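Local structure of serine-tRNA ligase (Naegleria fowleri, 6BLJ) at residues A[92-95]-A[96-99]; A[110-113]-A[114-118]; A[121-124]-A[125-129]; A[253-256]-A[257-261]; A[415-418]-A[419-422]. The protein probably catalyses the ATP-dependent attachment of serine to its cognate tRNA, as a class II aminoacyl-tRNA synthetase, and is held here with AMP bound. All coordinates share one frame; numbering follows the deposited sequence.

Interaction 1 of 5, residues A[92-95]-A[96-99]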
loop_
_atom_site.group_PDB
_atom_site.type_symbol
_atom_site.label_atom_id
_atom_site.label_comp_id
_atom_site.label_asym_id
_atom_site.label_seq_id
_atom_site.Cartn_x
_atom_site.Cartn_y
_atom_site.Cartn_z
ATOM N N THR A 92 -12.095 -31.765 42.477
ATOM C CA THR A 92 -11.538 -30.832 41.495
ATOM C C THR A 92 -11.825 -31.260 40.060
ATOM O O THR A 92 -11.761 -30.420 39.153
ATOM C CB THR A 92 -10.024 -30.659 41.693
ATOM O OG1 THR A 92 -9.371 -31.933 41.612
ATOM C CG2 THR A 92 -9.723 -30.024 43.046
ATOM N N ASP A 93 -12.152 -32.535 39.827
ATOM C CA ASP A 93 -12.581 -32.942 38.491
ATOM C C ASP A 93 -13.894 -32.277 38.097
ATOM O O ASP A 93 -14.143 -32.058 36.906
ATOM C CB ASP A 93 -12.729 -34.463 38.415
ATOM C CG ASP A 93 -11.400 -35.179 38.260
ATOM O OD1 ASP A 93 -10.378 -34.510 37.980
ATOM O OD2 ASP A 93 -11.380 -36.417 38.423
ATOM N N ASP A 94 -14.742 -31.950 39.077
ATOM C CA ASP A 94 -16.059 -31.388 38.801
ATOM C C ASP A 94 -16.646 -30.690 40.025
ATOM O O ASP A 94 -17.444 -31.290 40.751
ATOM C CB ASP A 94 -17.007 -32.496 38.337
ATOM C CG ASP A 94 -18.326 -31.959 37.809
ATOM O OD1 ASP A 94 -18.434 -30.731 37.587
ATOM O OD2 ASP A 94 -19.257 -32.774 37.619
ATOM N N VAL A 95 -16.286 -29.425 40.261
ATOM C CA VAL A 95 -16.787 -28.774 41.471
ATOM C C VAL A 95 -18.280 -28.499 41.376
ATOM O O VAL A 95 -18.944 -28.375 42.405
ATOM C CB VAL A 95 -16.035 -27.461 41.777
ATOM C CG1 VAL A 95 -14.578 -27.736 42.082
ATOM C CG2 VAL A 95 -16.167 -26.477 40.623
ATOM N N TYR A 96 -18.819 -28.395 40.158
ATOM C CA TYR A 96 -20.239 -28.105 39.983
ATOM C C TYR A 96 -21.132 -29.157 40.638
ATOM O O TYR A 96 -22.224 -28.830 41.113
ATOM C CB TYR A 96 -20.555 -27.996 38.497
ATOM C CG TYR A 96 -19.914 -26.804 37.834
ATOM C CD1 TYR A 96 -20.581 -25.591 37.771
ATOM C CD2 TYR A 96 -18.643 -26.889 37.268
ATOM C CE1 TYR A 96 -20.019 -24.498 37.168
ATOM C CE2 TYR A 96 -18.060 -25.785 36.649
ATOM C CZ TYR A 96 -18.759 -24.592 36.612
ATOM O OH TYR A 96 -18.228 -23.477 36.016
ATOM N N ALA A 97 -20.691 -30.419 40.681
ATOM C CA ALA A 97 -21.562 -31.471 41.182
ATOM C C ALA A 97 -21.833 -31.338 42.675
ATOM O O ALA A 97 -22.800 -31.923 43.163
ATOM C CB ALA A 97 -20.966 -32.847 40.871
ATOM N N LEU A 98 -21.018 -30.564 43.406
ATOM C CA LEU A 98 -21.201 -30.420 44.846
ATOM C C LEU A 98 -22.237 -29.367 45.216
ATOM O O LEU A 98 -22.700 -29.349 46.361
ATOM C CB LEU A 98 -19.876 -30.054 45.531
ATOM C CG LEU A 98 -18.802 -31.114 45.801
ATOM C CD1 LEU A 98 -18.238 -31.685 44.512
ATOM C CD2 LEU A 98 -17.682 -30.512 46.648
ATOM N N PHE A 99 -22.606 -28.485 44.290
ATOM C CA PHE A 99 -23.394 -27.312 44.633
ATOM C C PHE A 99 -24.804 -27.350 44.051
ATOM O O PHE A 99 -25.453 -26.306 43.945
ATOM C CB PHE A 99 -22.650 -26.049 44.200
ATOM C CG PHE A 99 -21.381 -25.814 44.977
ATOM C CD1 PHE A 99 -21.420 -25.199 46.223
ATOM C CD2 PHE A 99 -20.151 -26.248 44.485
ATOM C CE1 PHE A 99 -20.251 -24.998 46.958
ATOM C CE2 PHE A 99 -18.979 -26.051 45.217
ATOM C CZ PHE A 99 -19.029 -25.421 46.449
#
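With CG trans to the backbone N (chi1 -170°), the carboxylate of Asp94 swings forward over the turn that follows, and Tyr96, whose CG stands opposite its carbonyl carbon (chi1 -67°), offers it CB and the rim of the ring. Asp94 OD1 comes 3.6 Å from Tyr96 CB and lies close to the ring plane, beside the CD2 edge, the two side chains crossing nearly at right angles. The second oxygen, Asp94 OD2, rests 3.7 Å from Ala97 CB. Val95 adds an apolar touch to the same ring, its CG2 being 4.2 Å from Tyr96 CD2.

The backbone turns with helical torsions but bonds three residues ahead. Leu98 N donates to Val95 O at 3.2 Å. Ala97 N makes a weak bond of 3.4 Å to Asp94 O. Phe99 brings the edge of its ring to the valine carbonyl, with Phe99 CD2 3.2 Å from Val95 O. This turn joins helix 89-93 to helix 101-105 within the N-terminal, tRNA-binding-arm region. Val95 faces Tyr123 and His128 of helix 114-147, Phe99 stacks on Phe63, and Lys430 of the second subunit packs on Asp94 and Tyr96. The carbonyl of buried Val95 thus pairs one N-H with a weakly polarised aromatic edge, whereas the Asp94 carboxylate lies against Tyr96 CB and Ala97 CB and may gain electrostatically from the lysine of the second subunit.

Interaction 2 of 5, residues A[110-113]-A[114-118]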
loop_
_atom_site.group_PDB
_atom_site.type_symbol
_atom_site.label_atom_id
_atom_site.label_comp_id
_atom_site.label_asym_id
_atom_site.label_seq_id
_atom_site.Cartn_x
_atom_site.Cartn_y
_atom_site.Cartn_z
ATOM N N ALA A 110 -20.223 -31.900 53.738
ATOM C CA ALA A 110 -19.893 -32.612 54.969
ATOM C C ALA A 110 -18.748 -33.592 54.773
ATOM O O ALA A 110 -18.071 -33.939 55.745
ATOM C CB ALA A 110 -21.124 -33.345 55.510
ATOM N N LYS A 111 -18.521 -34.047 53.539
ATOM C CA LYS A 111 -17.397 -34.928 53.248
ATOM C C LYS A 111 -16.049 -34.237 53.428
ATOM O O LYS A 111 -15.040 -34.922 53.624
ATOM C CB LYS A 111 -17.514 -35.467 51.820
ATOM C CG LYS A 111 -18.765 -36.286 51.550
ATOM C CD LYS A 111 -18.847 -36.658 50.077
ATOM C CE LYS A 111 -20.095 -37.467 49.757
ATOM N NZ LYS A 111 -20.162 -37.788 48.301
ATOM N N LEU A 112 -16.007 -32.908 53.370
ATOM C CA LEU A 112 -14.769 -32.145 53.445
ATOM C C LEU A 112 -14.639 -31.488 54.814
ATOM O O LEU A 112 -15.613 -30.941 55.341
ATOM C CB LEU A 112 -14.728 -31.070 52.348
ATOM C CG LEU A 112 -14.951 -31.583 50.926
ATOM C CD1 LEU A 112 -15.257 -30.446 49.954
ATOM C CD2 LEU A 112 -13.732 -32.386 50.475
ATOM N N ASN A 113 -13.433 -31.541 55.389
ATOM C CA ASN A 113 -13.190 -30.809 56.623
ATOM C C ASN A 113 -13.049 -29.319 56.309
ATOM O O ASN A 113 -13.058 -28.897 55.150
ATOM C CB ASN A 113 -11.978 -31.375 57.379
ATOM C CG ASN A 113 -10.636 -31.136 56.670
ATOM O OD1 ASN A 113 -10.454 -30.170 55.911
ATOM N ND2 ASN A 113 -9.675 -32.028 56.938
ATOM N N THR A 114 -12.922 -28.501 57.354
ATOM C CA THR A 114 -12.981 -27.059 57.139
ATOM C C THR A 114 -11.741 -26.550 56.408
ATOM O O THR A 114 -11.836 -25.625 55.592
ATOM C CB THR A 114 -13.176 -26.342 58.471
ATOM O OG1 THR A 114 -14.427 -26.763 59.035
ATOM C CG2 THR A 114 -13.202 -24.830 58.268
ATOM N N ASN A 115 -10.571 -27.147 56.671
ATOM C CA ASN A 115 -9.386 -26.807 55.886
ATOM C C ASN A 115 -9.607 -27.094 54.403
ATOM O O ASN A 115 -9.217 -26.293 53.542
ATOM C CB ASN A 115 -8.164 -27.574 56.397
ATOM C CG ASN A 115 -7.677 -27.078 57.750
ATOM O OD1 ASN A 115 -7.789 -25.893 58.070
ATOM N ND2 ASN A 115 -7.127 -27.989 58.551
ATOM N N GLN A 116 -10.239 -28.229 54.084
ATOM C CA GLN A 116 -10.509 -28.543 52.684
ATOM C C GLN A 116 -11.536 -27.596 52.083
ATOM O O GLN A 116 -11.447 -27.268 50.894
ATOM C CB GLN A 116 -10.982 -29.987 52.538
ATOM C CG GLN A 116 -9.893 -31.031 52.796
ATOM C CD GLN A 116 -10.470 -32.423 52.858
ATOM O OE1 GLN A 116 -11.360 -32.698 53.664
ATOM N NE2 GLN A 116 -9.989 -33.305 51.993
ATOM N N LEU A 117 -12.486 -27.106 52.887
ATOM C CA LEU A 117 -13.471 -26.186 52.335
ATOM C C LEU A 117 -12.819 -24.866 51.968
ATOM O O LEU A 117 -13.161 -24.277 50.933
ATOM C CB LEU A 117 -14.610 -25.938 53.333
ATOM C CG LEU A 117 -15.563 -27.096 53.623
ATOM C CD1 LEU A 117 -16.568 -26.723 54.718
ATOM C CD2 LEU A 117 -16.271 -27.502 52.350
ATOM N N LYS A 118 -11.806 -24.443 52.728
ATOM C CA LYS A 118 -11.161 -23.187 52.383
ATOM C C LYS A 118 -10.273 -23.358 51.162
ATOM O O LYS A 118 -10.160 -22.427 50.353
ATOM C CB LYS A 118 -10.350 -22.663 53.574
ATOM C CG LYS A 118 -11.164 -22.484 54.855
ATOM C CD LYS A 118 -10.454 -21.590 55.857
ATOM C CE LYS A 118 -10.419 -22.229 57.232
ATOM N NZ LYS A 118 -10.590 -21.206 58.305
#
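Asn113 and Gln116 set their side chains across each other at about a right angle, with the amide planes 54° apart, and each reaches the backbone of the other. Gln116 N donates to Asn113 OD1 at 2.7 Å, almost in line with the side-chain carbonyl. In return, Asn113 N donates to Gln116 OE1 at 2.9 Å, lying in the plane of that amide and on a lone pair. A chi1 of 68° at Asn113 places CG between the backbone N and the carbonyl carbon and folds OD1 back over the first turn. The reciprocal pair is a capping box, with Asn113 as N-cap of helix 114-147, and the first regular helical bond follows, from Leu117 N to Asn113 O at 2.9 Å. Just outside the cap, Leu112 closes on Leu117 as in a hydrophobic staple: Leu112 CB is 3.9 Å from Leu117 CD2, the two side chains meeting at a slant. Leu112 also stands roughly perpendicular to Gln116, their CB atoms 3.9 Å apart. The side-chain amide nitrogens of the box are taken up by the loop between helices 38-76 and 89-93, Asn113 ND2 by Asp83 O and Gln116 NE2 by Glu86 O, while Leu112 O accepts from Arg74 of helix 38-76.

Interaction 3 of 5, residues A[121-124]-A[125-129]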
loop_
_atom_site.group_PDB
_atom_site.type_symbol
_atom_site.label_atom_id
_atom_site.label_comp_id
_atom_site.label_asym_id
_atom_site.label_seq_id
_atom_site.Cartn_x
_atom_site.Cartn_y
_atom_site.Cartn_z
ATOM N N SER A 121 -12.656 -23.163 48.083
ATOM C CA SER A 121 -13.040 -21.798 47.714
ATOM C C SER A 121 -11.911 -21.112 46.946
ATOM O O SER A 121 -12.153 -20.423 45.947
ATOM C CB SER A 121 -13.427 -20.999 48.961
ATOM O OG SER A 121 -13.918 -19.708 48.621
ATOM N N THR A 122 -10.672 -21.282 47.411
ATOM C CA THR A 122 -9.517 -20.727 46.710
ATOM C C THR A 122 -9.399 -21.312 45.306
ATOM O O THR A 122 -9.173 -20.587 44.332
ATOM C CB THR A 122 -8.244 -21.027 47.503
ATOM O OG1 THR A 122 -8.285 -20.334 48.756
ATOM C CG2 THR A 122 -7.000 -20.598 46.708
ATOM N N TYR A 123 -9.564 -22.627 45.191
ATOM C CA TYR A 123 -9.517 -23.282 43.893
ATOM C C TYR A 123 -10.580 -22.720 42.956
ATOM O O TYR A 123 -10.286 -22.358 41.808
ATOM C CB TYR A 123 -9.689 -24.790 44.087
ATOM C CG TYR A 123 -9.818 -25.575 42.808
ATOM C CD1 TYR A 123 -8.702 -25.913 42.059
ATOM C CD2 TYR A 123 -11.062 -26.009 42.369
ATOM C CE1 TYR A 123 -8.824 -26.645 40.884
ATOM C CE2 TYR A 123 -11.191 -26.742 41.203
ATOM C CZ TYR A 123 -10.069 -27.054 40.464
ATOM O OH TYR A 123 -10.194 -27.780 39.301
ATOM N N ILE A 124 -11.818 -22.605 43.446
ATOM C CA ILE A 124 -12.908 -22.058 42.638
ATOM C C ILE A 124 -12.572 -20.654 42.146
ATOM O O ILE A 124 -12.786 -20.324 40.973
ATOM C CB ILE A 124 -14.222 -22.073 43.446
ATOM C CG1 ILE A 124 -14.756 -23.507 43.548
ATOM C CG2 ILE A 124 -15.248 -21.133 42.808
ATOM C CD1 ILE A 124 -15.858 -23.700 44.597
ATOM N N THR A 125 -12.025 -19.813 43.027
ATOM C CA THR A 125 -11.666 -18.454 42.625
ATOM C C THR A 125 -10.550 -18.466 41.586
ATOM O O THR A 125 -10.632 -17.779 40.563
ATOM C CB THR A 125 -11.243 -17.632 43.850
ATOM O OG1 THR A 125 -12.381 -17.402 44.693
ATOM C CG2 THR A 125 -10.653 -16.274 43.415
ATOM N N GLU A 126 -9.500 -19.255 41.825
ATOM C CA GLU A 126 -8.332 -19.199 40.950
ATOM C C GLU A 126 -8.558 -19.900 39.613
ATOM O O GLU A 126 -8.007 -19.472 38.600
ATOM C CB GLU A 126 -7.119 -19.793 41.666
ATOM C CG GLU A 126 -6.558 -18.899 42.778
ATOM C CD GLU A 126 -5.385 -19.537 43.529
ATOM O OE1 GLU A 126 -5.010 -20.683 43.199
ATOM O OE2 GLU A 126 -4.839 -18.896 44.454
ATOM N N VAL A 127 -9.340 -20.972 39.582
ATOM C CA VAL A 127 -9.460 -21.802 38.392
ATOM C C VAL A 127 -10.760 -21.534 37.640
ATOM O O VAL A 127 -10.784 -21.571 36.409
ATOM C CB VAL A 127 -9.322 -23.296 38.767
ATOM C CG1 VAL A 127 -9.583 -24.206 37.563
ATOM C CG2 VAL A 127 -7.935 -23.572 39.374
ATOM N N HIS A 128 -11.860 -21.273 38.346
ATOM C CA HIS A 128 -13.147 -21.164 37.672
ATOM C C HIS A 128 -13.642 -19.728 37.533
ATOM O O HIS A 128 -14.110 -19.340 36.456
ATOM C CB HIS A 128 -14.181 -22.017 38.405
ATOM C CG HIS A 128 -13.833 -23.467 38.411
ATOM N ND1 HIS A 128 -14.433 -24.380 37.573
ATOM C CD2 HIS A 128 -12.960 -24.171 39.174
ATOM C CE1 HIS A 128 -13.930 -25.581 37.804
ATOM N NE2 HIS A 128 -13.040 -25.482 38.775
ATOM N N ILE A 129 -13.583 -18.935 38.607
ATOM C CA ILE A 129 -14.070 -17.559 38.535
ATOM C C ILE A 129 -13.207 -16.740 37.579
ATOM O O ILE A 129 -13.720 -16.047 36.693
ATOM C CB ILE A 129 -14.117 -16.929 39.938
ATOM C CG1 ILE A 129 -15.228 -17.565 40.779
ATOM C CG2 ILE A 129 -14.324 -15.415 39.846
ATOM C CD1 ILE A 129 -15.276 -17.041 42.209
HETATM O O HOH W 1 -11.791 -17.836 47.655
#
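Tyr123 and Val127, one helical turn apart, meet face to branch. A chi1 of 173° points the tyrosine ring away from its own N and lays it along the helix toward the C-terminal end, and Val127 CB sits over one face in a CH-pi contact, 4.2 Å from the ring centroid and displaced toward the rim. The valine methyl CG2 lies over the rim of that same face, 3.5 Å from Tyr123 CE1. His128, with CG opposite its carbonyl carbon (chi1 -62°), brings its imidazole obliquely to the CD2-CE2 side of the ring: His128 NE2 is 3.3 Å from Tyr123 CE2, which lies at the imidazole edge. The two rings are inclined at 65°, and neither stacks on the other.

In the backbone that carries them, the helix widens into a pi-type turn. Ile124 O accepts two N-H groups, from His128 N and from Ile129 N, both at 2.9 Å; the second is the straighter and comes nearly end-on to the carbonyl. Ile124 CG2 and Ile129 CG1 then pack at 4.1 Å. On a more polar side, a water bridges Ser121 OG and Thr125 OG1. Glu126 runs alongside Thr122, but its carboxylate is engaged by Arg51 of the second subunit, and Ser433 OG of that subunit hydrogen-bonds Val127 O.

Within helix 114-147, the isoleucines face helix 38-76, its antiparallel partner in the long arm, with Ile124 on Ile67 and Ile129 on Ile60, while Tyr123 rests on Leu87 and Ile124 on Phe99, both in loops.

Interaction 4 of 5, residues A[253-256]-A[257-261]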
loop_
_atom_site.group_PDB
_atom_site.type_symbol
_atom_site.label_atom_id
_atom_site.label_comp_id
_atom_site.label_asym_id
_atom_site.label_seq_id
_atom_site.Cartn_x
_atom_site.Cartn_y
_atom_site.Cartn_z
ATOM N N GLU A 253 -2.767 6.210 14.414
ATOM C CA GLU A 253 -3.788 5.843 15.382
ATOM C C GLU A 253 -4.902 6.880 15.433
ATOM O O GLU A 253 -6.058 6.513 15.671
ATOM C CB GLU A 253 -3.163 5.607 16.757
ATOM C CG GLU A 253 -2.333 4.308 16.834
ATOM C CD GLU A 253 -3.081 3.072 16.319
ATOM O OE1 GLU A 253 -4.242 2.837 16.725
ATOM O OE2 GLU A 253 -2.507 2.335 15.491
ATOM N N GLN A 254 -4.596 8.153 15.173
ATOM C CA GLN A 254 -5.651 9.159 15.115
ATOM C C GLN A 254 -6.491 8.985 13.856
ATOM O O GLN A 254 -7.725 9.052 13.904
ATOM C CB GLN A 254 -5.007 10.552 15.170
ATOM C CG GLN A 254 -4.342 10.859 16.514
ATOM C CD GLN A 254 -5.339 11.270 17.569
ATOM O OE1 GLN A 254 -6.115 12.199 17.350
ATOM N NE2 GLN A 254 -5.312 10.608 18.725
ATOM N N MET A 255 -5.836 8.764 12.712
ATOM C CA MET A 255 -6.582 8.584 11.467
ATOM C C MET A 255 -7.504 7.364 11.544
ATOM O O MET A 255 -8.616 7.381 11.004
ATOM C CB MET A 255 -5.612 8.463 10.288
ATOM C CG MET A 255 -6.290 8.338 8.907
ATOM S SD MET A 255 -7.230 9.827 8.482
ATOM C CE MET A 255 -5.911 10.875 7.846
ATOM N N LYS A 256 -7.073 6.301 12.231
ATOM C CA LYS A 256 -7.928 5.119 12.338
ATOM C C LYS A 256 -9.237 5.401 13.076
ATOM O O LYS A 256 -10.211 4.660 12.897
ATOM C CB LYS A 256 -7.164 3.983 13.027
ATOM C CG LYS A 256 -6.297 3.189 12.057
ATOM C CD LYS A 256 -5.149 2.458 12.731
ATOM C CE LYS A 256 -5.616 1.278 13.556
ATOM N NZ LYS A 256 -4.459 0.559 14.186
ATOM N N LYS A 257 -9.294 6.469 13.879
ATOM C CA LYS A 257 -10.519 6.820 14.590
ATOM C C LYS A 257 -11.519 7.602 13.748
ATOM O O LYS A 257 -12.675 7.734 14.170
ATOM C CB LYS A 257 -10.192 7.642 15.842
ATOM C CG LYS A 257 -9.257 6.956 16.851
ATOM C CD LYS A 257 -8.916 7.896 18.013
ATOM C CE LYS A 257 -7.997 7.249 19.063
ATOM N NZ LYS A 257 -8.724 6.214 19.852
ATOM N N VAL A 258 -11.122 8.135 12.589
ATOM C CA VAL A 258 -11.992 9.013 11.811
ATOM C C VAL A 258 -12.222 8.531 10.384
ATOM O O VAL A 258 -12.951 9.188 9.641
ATOM C CB VAL A 258 -11.444 10.457 11.781
ATOM C CG1 VAL A 258 -11.240 11.008 13.186
ATOM C CG2 VAL A 258 -10.134 10.518 10.974
ATOM N N ALA A 259 -11.642 7.407 9.972
ATOM C CA ALA A 259 -11.724 6.995 8.575
ATOM C C ALA A 259 -11.919 5.485 8.469
ATOM O O ALA A 259 -11.569 4.741 9.386
ATOM C CB ALA A 259 -10.462 7.418 7.809
ATOM N N GLN A 260 -12.470 5.040 7.327
ATOM C CA GLN A 260 -12.662 3.617 7.027
ATOM C C GLN A 260 -11.340 2.982 6.618
ATOM O O GLN A 260 -10.594 3.561 5.825
ATOM C CB GLN A 260 -13.664 3.422 5.874
ATOM C CG GLN A 260 -15.159 3.395 6.216
ATOM C CD GLN A 260 -16.020 2.923 5.036
ATOM O OE1 GLN A 260 -17.221 3.208 4.959
ATOM N NE2 GLN A 260 -15.403 2.194 4.114
ATOM N N LEU A 261 -11.075 1.766 7.110
ATOM C CA LEU A 261 -9.802 1.093 6.827
ATOM C C LEU A 261 -9.499 0.952 5.325
ATOM O O LEU A 261 -8.325 0.929 4.945
ATOM C CB LEU A 261 -9.766 -0.281 7.509
HETATM O O HOH W 2 -10.250 2.698 10.987
#
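Two backbone hydrogen bonds close the C-terminal part of helix 252-256, each reaching back three residues as in a 3-10-type turn: Lys257 N to Gln254 O at 3.0 Å and Val258 N to Met255 O at 3.1 Å. In both, the donor stands well above the carbonyl plane. A water continues the link further on, donating to Lys256 O at 2.7 Å and to Ala259 O at 2.9 Å, and so ties the turn to the extended residue beyond it. The whole is a helix C-terminal turn with a water-bridged exit.

The apolar contacts gather round sulfur. The first torsion of Met255 carries CG to the side opposite its N (chi1 -177°), and bends at chi2 and chi3 then fold SD back beside the turn; it lies 3.9 Å from Val258 CG2, the side chains crossing about perpendicularly, and 4.1 Å from Ala259 CB. Of another kind is the Lys257 chain, which lies along the Glu253 carbonyl, with Lys257 CG 3.4 Å from Glu253 O.

Charge is paired within the helix itself, Lys256 NZ bridging to Glu253 OE2 on the lone pair facing the other carboxylate oxygen. Glu253 is modelled in two conformers, however, so the bridge is doubtful.

The turn is wedged among short helices close to the centre of the chain, with the Ala259 side chain about 11 Å from the bound AMP: Met255 and Val258 lie on helix 285-290, Met255 and Ala259 on Phe264 of helix 263-266, Lys257 and Val258 on Leu421 of helix 416-421, and Gln254 binds Gln208 of the third subunit.

Interaction 5 of 5, residues A[415-418]-A[419-422]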
loop_
_atom_site.group_PDB
_atom_site.type_symbol
_atom_site.label_atom_id
_atom_site.label_comp_id
_atom_site.label_asym_id
_atom_site.label_seq_id
_atom_site.Cartn_x
_atom_site.Cartn_y
_atom_site.Cartn_z
ATOM N N ASP A 415 -24.358 9.588 14.996
ATOM C CA ASP A 415 -23.363 9.333 16.038
ATOM C C ASP A 415 -22.398 8.203 15.684
ATOM O O ASP A 415 -21.735 7.660 16.574
ATOM C CB ASP A 415 -24.031 9.093 17.400
ATOM C CG ASP A 415 -24.868 7.824 17.466
ATOM O OD1 ASP A 415 -24.809 6.968 16.551
ATOM O OD2 ASP A 415 -25.615 7.701 18.466
ATOM N N TYR A 416 -22.285 7.854 14.398
ATOM C CA TYR A 416 -21.389 6.767 14.011
ATOM C C TYR A 416 -19.945 7.072 14.398
ATOM O O TYR A 416 -19.260 6.227 14.987
ATOM C CB TYR A 416 -21.503 6.507 12.507
ATOM C CG TYR A 416 -20.649 5.368 11.990
ATOM C CD1 TYR A 416 -19.323 5.589 11.657
ATOM C CD2 TYR A 416 -21.173 4.088 11.795
ATOM C CE1 TYR A 416 -18.527 4.580 11.172
ATOM C CE2 TYR A 416 -20.374 3.061 11.293
ATOM C CZ TYR A 416 -19.045 3.330 10.988
ATOM O OH TYR A 416 -18.198 2.366 10.504
ATOM N N GLN A 417 -19.456 8.275 14.064
ATOM C CA GLN A 417 -18.069 8.627 14.372
ATOM C C GLN A 417 -17.904 9.153 15.790
ATOM O O GLN A 417 -16.845 8.949 16.395
ATOM C CB GLN A 417 -17.532 9.670 13.379
ATOM C CG GLN A 417 -16.061 9.425 12.962
ATOM C CD GLN A 417 -15.889 8.128 12.158
ATOM O OE1 GLN A 417 -16.596 7.902 11.177
ATOM N NE2 GLN A 417 -14.946 7.276 12.577
ATOM N N THR A 418 -18.901 9.874 16.316
ATOM C CA THR A 418 -18.784 10.372 17.682
ATOM C C THR A 418 -18.688 9.223 18.676
ATOM O O THR A 418 -18.080 9.381 19.742
ATOM C CB THR A 418 -19.967 11.273 18.049
ATOM O OG1 THR A 418 -21.181 10.538 17.910
ATOM C CG2 THR A 418 -20.021 12.514 17.155
ATOM N N ARG A 419 -19.310 8.078 18.368
ATOM C CA ARG A 419 -19.111 6.880 19.192
ATOM C C ARG A 419 -17.650 6.449 19.203
ATOM O O ARG A 419 -17.072 6.174 20.259
ATOM C CB ARG A 419 -19.982 5.735 18.683
ATOM C CG ARG A 419 -21.404 5.780 19.179
ATOM C CD ARG A 419 -22.250 4.671 18.574
ATOM N NE ARG A 419 -23.663 4.983 18.749
ATOM C CZ ARG A 419 -24.349 4.699 19.855
ATOM N NH1 ARG A 419 -23.756 4.083 20.872
ATOM N NH2 ARG A 419 -25.630 5.026 19.941
ATOM N N ARG A 420 -17.037 6.378 18.024
ATOM C CA ARG A 420 -15.662 5.909 17.933
ATOM C C ARG A 420 -14.684 6.913 18.531
ATOM O O ARG A 420 -13.612 6.521 19.008
ATOM C CB ARG A 420 -15.340 5.602 16.468
ATOM C CG ARG A 420 -16.155 4.426 15.939
ATOM C CD ARG A 420 -16.241 4.396 14.410
ATOM N NE ARG A 420 -16.706 3.090 13.932
ATOM C CZ ARG A 420 -17.968 2.664 13.983
ATOM N NH1 ARG A 420 -18.927 3.440 14.479
ATOM N NH2 ARG A 420 -18.280 1.460 13.524
ATOM N N LEU A 421 -15.039 8.197 18.530
ATOM C CA LEU A 421 -14.214 9.265 19.075
ATOM C C LEU A 421 -14.601 9.642 20.501
ATOM O O LEU A 421 -13.946 10.501 21.100
ATOM C CB LEU A 421 -14.300 10.500 18.168
ATOM C CG LEU A 421 -13.620 10.427 16.793
ATOM C CD1 LEU A 421 -14.160 11.506 15.871
ATOM C CD2 LEU A 421 -12.126 10.596 16.978
ATOM N N GLU A 422 -15.652 9.031 21.038
ATOM C CA GLU A 422 -16.174 9.315 22.381
ATOM C C GLU A 422 -16.499 10.801 22.557
ATOM O O GLU A 422 -16.135 11.433 23.553
ATOM C CB GLU A 422 -15.201 8.831 23.456
ATOM C CG GLU A 422 -15.001 7.322 23.448
ATOM C CD GLU A 422 -14.194 6.833 24.634
ATOM O OE1 GLU A 422 -14.608 7.106 25.779
ATOM O OE2 GLU A 422 -13.139 6.197 24.426
#
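A short, weakly bonded helix starts after Asp415, whose O accepts from Arg419 N at 3.0 Å; Leu421 N donates to Gln417 O at 2.9 Å, before a positive phi at Glu422 ends the helix in a Schellman motif. The helix, 416-421, belongs to the class II synthetase core, where it lies against strand 436-447.

One turn of it is braced by a cation-pi stack. Tyr416 turns its ring away from its own amide nitrogen (chi1 -178°), laying it along the helix side, and the extended side chain of Arg420 spreads its guanidinium flat over one face: the centres are 3.5 Å apart and the planes only 10° from parallel. The same guanidinium is held in rotation by Arg420 NH1, which lies above the ring and donates at 2.9 Å to Tyr416 O, an acceptor near the guanidinium plane. One residue thereby grips Arg420 through both ring and carbonyl.

Asp415 and Arg419 form a salt bridge of different shape, with carboxylate and guanidinium planes 88° apart. Thr418, within the same turn, turns inward to the sheet, its OG1 bonding to Cys438 O, while Gln417 NE2 probably donates to Lys257 O. In the salt bridge, Arg419 NE approaches Asp415 OD1 from above the carboxylate plane at 3.2 Å, and Arg419 NH2 makes a weak bond of 3.1 Å to Asp415 OD2.

The five contacts form two groups. Interactions 1, 2 and 3 lie in the arm, their centres about 44 to 59 Å from the centre of the chain. Helix 114-147 carries interactions 2 and 3; interaction 1 packs on it, with a probable hydrogen bond between Tyr123 OH and Thr92 O, and touches interaction 2 through Leu98 on Leu112. Interactions 1 and 3 also meet the second subunit. Interactions 4 and 5, centred within about 9 Å of the chain centre, touch directly. All five are partly buried, mixing core and surface residues. Amide capping serves the helix start; aromatic and aliphatic side chains pack over the helical bonds of 121-129; backbone bonds, a water and a methionine hold interaction 4; the firm salt bridge and cation-pi stack are in interaction 5.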